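Local coordinates for calcium-regulated actin-bundling protein (Dictyostelium discoideum, PDB 4X3N) that bundles actin filaments under calcium control and may contribute to the structure and reorganization of filopodia and pseudopodia during cell movement, at residues W69-Y74 with E104-F109; A75-K80 with F86-G91. All coordinates share one frame; numbering follows the deposited sequence.

Interaction 1: residues W69-Y74 with E104-F109; sequences WETIKY and EQLCKF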
# COMPACT_ATOMS: atom_id res chain seq x y z
N TRP A 69 -3.39 19.76 12.71
CA TRP A 69 -2.72 18.57 13.24
C TRP A 69 -3.68 17.50 13.73
O TRP A 69 -3.49 16.28 13.43
CB TRP A 69 -1.75 18.98 14.31
CG TRP A 69 -0.83 17.95 14.82
CD1 TRP A 69 -0.16 17.07 14.09
CD2 TRP A 69 -0.42 17.74 16.19
NE1 TRP A 69 0.68 16.31 14.92
CE2 TRP A 69 0.47 16.69 16.21
CE3 TRP A 69 -0.78 18.32 17.41
CZ2 TRP A 69 1.04 16.20 17.39
CZ3 TRP A 69 -0.20 17.85 18.59
CH2 TRP A 69 0.70 16.81 18.57
N GLU A 70 -4.67 17.91 14.53
CA GLU A 70 -5.60 16.96 15.10
C GLU A 70 -6.30 16.24 14.03
O GLU A 70 -6.49 15.04 14.13
CB GLU A 70 -6.65 17.59 15.99
CG GLU A 70 -6.07 17.96 17.37
CD GLU A 70 -5.50 16.73 18.10
OE1 GLU A 70 -6.22 15.71 18.10
OE2 GLU A 70 -4.37 16.78 18.67
N THR A 71 -6.68 16.97 12.98
CA THR A 71 -7.47 16.33 11.97
C THR A 71 -6.67 15.32 11.14
O THR A 71 -7.21 14.29 10.77
CB THR A 71 -8.20 17.37 11.10
OG1 THR A 71 -8.88 18.27 11.96
CG2 THR A 71 -9.19 16.69 10.20
N ILE A 72 -5.38 15.58 10.87
CA ILE A 72 -4.61 14.71 10.03
C ILE A 72 -4.29 13.50 10.83
O ILE A 72 -4.30 12.37 10.29
CB ILE A 72 -3.36 15.39 9.36
CG1 ILE A 72 -2.88 14.61 8.13
CG2 ILE A 72 -2.23 15.58 10.32
CD1 ILE A 72 -1.89 15.34 7.18
N LYS A 73 -4.06 13.70 12.12
CA LYS A 73 -3.86 12.60 13.00
C LYS A 73 -5.06 11.68 13.07
O LYS A 73 -4.89 10.46 13.04
CB LYS A 73 -3.52 13.03 14.41
CG LYS A 73 -2.15 13.68 14.49
CD LYS A 73 -1.72 13.81 15.93
CE LYS A 73 -2.55 14.87 16.61
NZ LYS A 73 -2.11 14.94 18.01
N TYR A 74 -6.25 12.23 13.20
CA TYR A 74 -7.43 11.38 13.25
C TYR A 74 -7.62 10.60 11.94
O TYR A 74 -8.02 9.46 11.98
CB TYR A 74 -8.68 12.13 13.60
CG TYR A 74 -8.85 12.16 15.11
CD1 TYR A 74 -9.29 11.04 15.80
CD2 TYR A 74 -8.48 13.28 15.85
CE1 TYR A 74 -9.41 11.06 17.18
CE2 TYR A 74 -8.59 13.31 17.23
CZ TYR A 74 -9.05 12.20 17.88
OH TYR A 74 -9.17 12.23 19.25
N GLU A 104 -12.07 16.64 3.92
CA GLU A 104 -13.50 16.67 4.20
C GLU A 104 -13.80 16.90 5.64
O GLU A 104 -14.65 17.68 5.95
CB GLU A 104 -14.21 15.44 3.69
CG GLU A 104 -14.28 15.54 2.17
CD GLU A 104 -15.11 14.43 1.56
OE1 GLU A 104 -15.45 13.44 2.29
OE2 GLU A 104 -15.34 14.54 0.33
N GLN A 105 -13.07 16.25 6.52
CA GLN A 105 -13.22 16.48 7.93
C GLN A 105 -12.83 17.91 8.32
O GLN A 105 -13.53 18.51 9.12
CB GLN A 105 -12.50 15.40 8.75
CG GLN A 105 -12.56 15.56 10.25
CD GLN A 105 -13.98 15.78 10.81
OE1 GLN A 105 -14.97 15.21 10.32
NE2 GLN A 105 -14.07 16.60 11.86
N LEU A 106 -11.79 18.48 7.71
CA LEU A 106 -11.41 19.85 7.96
C LEU A 106 -12.52 20.83 7.66
O LEU A 106 -12.77 21.76 8.43
CB LEU A 106 -10.25 20.27 7.07
CG LEU A 106 -8.83 20.03 7.55
CD1 LEU A 106 -7.86 20.58 6.52
CD2 LEU A 106 -8.54 20.60 8.96
N CYS A 107 -13.14 20.63 6.52
CA CYS A 107 -14.21 21.49 6.06
C CYS A 107 -15.41 21.33 6.97
O CYS A 107 -16.04 22.31 7.30
CB CYS A 107 -14.61 21.14 4.62
SG CYS A 107 -13.39 21.51 3.34
N LYS A 108 -15.68 20.12 7.43
CA LYS A 108 -16.85 19.91 8.27
C LYS A 108 -16.63 20.60 9.62
O LYS A 108 -17.52 21.27 10.15
CB LYS A 108 -17.13 18.43 8.48
CG LYS A 108 -18.51 18.15 9.06
CD LYS A 108 -18.87 16.66 8.99
CE LYS A 108 -18.09 15.86 10.02
NZ LYS A 108 -18.90 14.77 10.65
N PHE A 109 -15.42 20.46 10.14
CA PHE A 109 -15.08 21.07 11.41
C PHE A 109 -15.27 22.58 11.35
O PHE A 109 -15.97 23.15 12.15
CB PHE A 109 -13.67 20.75 11.82
CG PHE A 109 -13.25 21.42 13.10
CD1 PHE A 109 -12.83 22.74 13.10
CD2 PHE A 109 -13.31 20.73 14.31
CE1 PHE A 109 -12.47 23.35 14.28
CE2 PHE A 109 -12.90 21.33 15.48
CZ PHE A 109 -12.49 22.64 15.46
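OG1 of Thr-71 lies at the interface between the two helices. It is hydrogen-bonded to the backbone O of Val-67, one turn back in helix 61-79. The same OG1 rests against the methyl CD2 of Leu-106 at 3.8 Å. This buried hydroxyl is therefore satisfied within its own helix and meets its neighbour only as packing. With OG1 anti to the carbonyl carbon (chi1 -51°), beside the backbone N, the hydroxyl points back to Val-67 O. The methyl CG2 takes the place anti to the backbone N and projects at Gln-105. There CG2 of Thr-71 is 3.6 Å from CG of Gln-105, with CB of Gln-105 just behind. Gln-105 contributes only this aliphatic part, because its chain bends at chi2 (51°) and carries the amide off from Thr-71. CA of Thr-71 and CA of Leu-106 are 6.6 Å apart, a close approach made over a short side chain.

Another face of helix 61-79 holds a salt bridge, with NZ of Lys-73 3.0 Å from OE2 of Glu-70. The ammonium group meets the carboxylate from above its plane and also sits over one face of the Trp-69 ring. Phe-102 packs on Thr-71 and Ile-72. Leu-106 touches Tyr-156 of helix 153-160, which carries the calcium ligand Glu-155. Helix 61-79, the loop with strand 93-95 and helix 96-111 are consistent with one EF-hand-like helix-loop-helix, whose strand pairs antiparallel with strand 150-152 of the calcium-binding motif, as in paired EF-hands.

Interaction 2: residues A75-K80 with F86-G91; sequences ADMHCK and FKYDEG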
# COMPACT_ATOMS: atom_id res chain seq x y z
N ALA A 75 -7.33 11.23 10.82
CA ALA A 75 -7.47 10.56 9.51
C ALA A 75 -6.50 9.41 9.38
O ALA A 75 -6.90 8.31 8.96
CB ALA A 75 -7.35 11.55 8.39
N ASP A 76 -5.26 9.63 9.85
CA ASP A 76 -4.25 8.60 9.90
C ASP A 76 -4.60 7.44 10.85
O ASP A 76 -4.46 6.24 10.51
CB ASP A 76 -2.89 9.20 10.32
CG ASP A 76 -1.75 8.27 10.05
OD1 ASP A 76 -1.65 7.71 8.95
OD2 ASP A 76 -0.91 8.07 10.92
N MET A 77 -5.06 7.78 12.06
CA MET A 77 -5.53 6.76 13.02
C MET A 77 -6.58 5.82 12.43
O MET A 77 -6.49 4.61 12.57
CB MET A 77 -6.17 7.44 14.20
CG MET A 77 -5.12 7.97 15.19
SD MET A 77 -5.87 9.02 16.46
CE MET A 77 -6.77 7.78 17.38
N HIS A 78 -7.57 6.37 11.76
CA HIS A 78 -8.55 5.54 11.16
C HIS A 78 -7.94 4.63 10.10
O HIS A 78 -8.33 3.49 9.98
CB HIS A 78 -9.63 6.41 10.57
CG HIS A 78 -10.33 7.20 11.60
ND1 HIS A 78 -11.15 8.27 11.31
CD2 HIS A 78 -10.31 7.08 12.95
CE1 HIS A 78 -11.62 8.76 12.45
NE2 HIS A 78 -11.13 8.05 13.45
N CYS A 79 -7.02 5.16 9.32
CA CYS A 79 -6.43 4.44 8.27
C CYS A 79 -5.81 3.27 8.92
O CYS A 79 -5.88 2.20 8.36
CB CYS A 79 -5.35 5.25 7.59
SG CYS A 79 -4.35 4.35 6.41
N LYS A 80 -5.17 3.46 10.07
CA LYS A 80 -4.42 2.40 10.71
C LYS A 80 -5.27 1.58 11.68
O LYS A 80 -4.73 0.78 12.36
CB LYS A 80 -3.20 2.97 11.45
CG LYS A 80 -2.22 3.52 10.44
CD LYS A 80 -1.15 4.37 11.04
CE LYS A 80 -0.13 4.62 9.96
NZ LYS A 80 0.83 5.65 10.33
N PHE A 86 -3.83 7.46 22.78
CA PHE A 86 -2.67 7.01 23.55
C PHE A 86 -2.06 5.74 23.03
O PHE A 86 -1.03 5.29 23.53
CB PHE A 86 -2.98 6.88 25.06
CG PHE A 86 -4.01 5.87 25.40
CD1 PHE A 86 -3.64 4.55 25.61
CD2 PHE A 86 -5.35 6.22 25.55
CE1 PHE A 86 -4.57 3.59 25.94
CE2 PHE A 86 -6.30 5.27 25.90
CZ PHE A 86 -5.91 3.94 26.07
N LYS A 87 -2.66 5.16 22.01
CA LYS A 87 -2.09 3.97 21.34
C LYS A 87 -1.62 4.35 19.92
O LYS A 87 -1.30 3.50 19.10
CB LYS A 87 -3.12 2.90 21.25
CG LYS A 87 -3.74 2.53 22.59
CD LYS A 87 -4.96 1.63 22.38
CE LYS A 87 -4.52 0.21 22.05
NZ LYS A 87 -3.73 -0.36 23.21
N TYR A 88 -1.58 5.62 19.61
CA TYR A 88 -1.29 6.00 18.25
C TYR A 88 0.15 6.41 18.12
O TYR A 88 0.56 7.29 18.82
CB TYR A 88 -2.28 7.11 17.88
CG TYR A 88 -1.98 7.77 16.62
CD1 TYR A 88 -1.91 7.03 15.44
CD2 TYR A 88 -1.72 9.15 16.56
CE1 TYR A 88 -1.66 7.66 14.25
CE2 TYR A 88 -1.42 9.76 15.38
CZ TYR A 88 -1.36 9.01 14.25
OH TYR A 88 -1.09 9.57 13.07
N ASP A 89 0.94 5.79 17.23
CA ASP A 89 2.29 6.25 16.96
C ASP A 89 2.14 7.20 15.74
O ASP A 89 1.62 6.81 14.68
CB ASP A 89 3.23 5.12 16.60
CG ASP A 89 3.41 4.09 17.70
OD1 ASP A 89 3.54 4.47 18.87
OD2 ASP A 89 3.44 2.89 17.37
N GLU A 90 2.56 8.43 15.92
CA GLU A 90 2.27 9.49 14.99
C GLU A 90 2.76 9.17 13.56
O GLU A 90 3.89 8.79 13.38
CB GLU A 90 2.90 10.78 15.49
CG GLU A 90 2.28 12.01 14.83
CD GLU A 90 2.88 13.33 15.25
OE1 GLU A 90 3.79 13.40 16.05
OE2 GLU A 90 2.40 14.33 14.74
N GLY A 91 1.91 9.43 12.55
CA GLY A 91 2.23 9.14 11.15
C GLY A 91 2.90 10.27 10.40
O GLY A 91 3.46 11.14 11.02
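The Tyr-88 ring has Met-77 CG over one face, the backbone N of Glu-90 over the opposite face and Asp-76 OD2 at its edge, in the ring plane. CG of Met-77 makes a CH-pi contact, 3.5 Å from the ring centroid. SD of Met-77 stays over the same face, a Met-aromatic contact. Asp-76 has CG anti to the backbone N, chi1 -165°, which sends its carboxylate to the tyrosine hydroxyl, its plane 70° from the ring's. OH of Tyr-88 donates to OD2 of Asp-76 at 2.6 Å, on the anti lone pair. NZ of Lys-80 reaches the syn lone pair of OD2 of Asp-76 at 3.0 Å as a salt bridge. N of Gly-91 donates to OH of Tyr-88 at 3.0 Å, with a somewhat bent N-H...O angle of 149°. CA of Gly-91 is 3.3 Å from OD2 of Asp-76, where a beta carbon would clash. The loop thus turns back onto the C-terminal end of helix 61-79, and Gly-91 is backbone-bonded to Phe-42. A phenylalanine in place of Tyr-88 would probably leave N of Gly-91 without this acceptor and take from OD2 of Asp-76 one of the two donors described here. Two donors on one oxygen of a buried carboxylate, one charged, probably keep Asp-76 ionised.

Both interactions use helix 61-79. Interaction 1 takes residues 69-74 and interaction 2 the next turns, 75-80; their centres are about 13 Å apart. Along the chain the order is 69-74, 75-80, 86-91 and 104-109, so both segments of interaction 2 fall between those of interaction 1. Interaction 2 folds the connecting loop back on the end of the helix, while interaction 1 packs helix 61-79 on helix 96-111. The two contacts also touch: Trp-69 NE1 and Glu-90 OE2 are 2.6 Å apart, a probable hydrogen bond. Together they tie helix 61-79 to the loop that follows it and to helix 96-111.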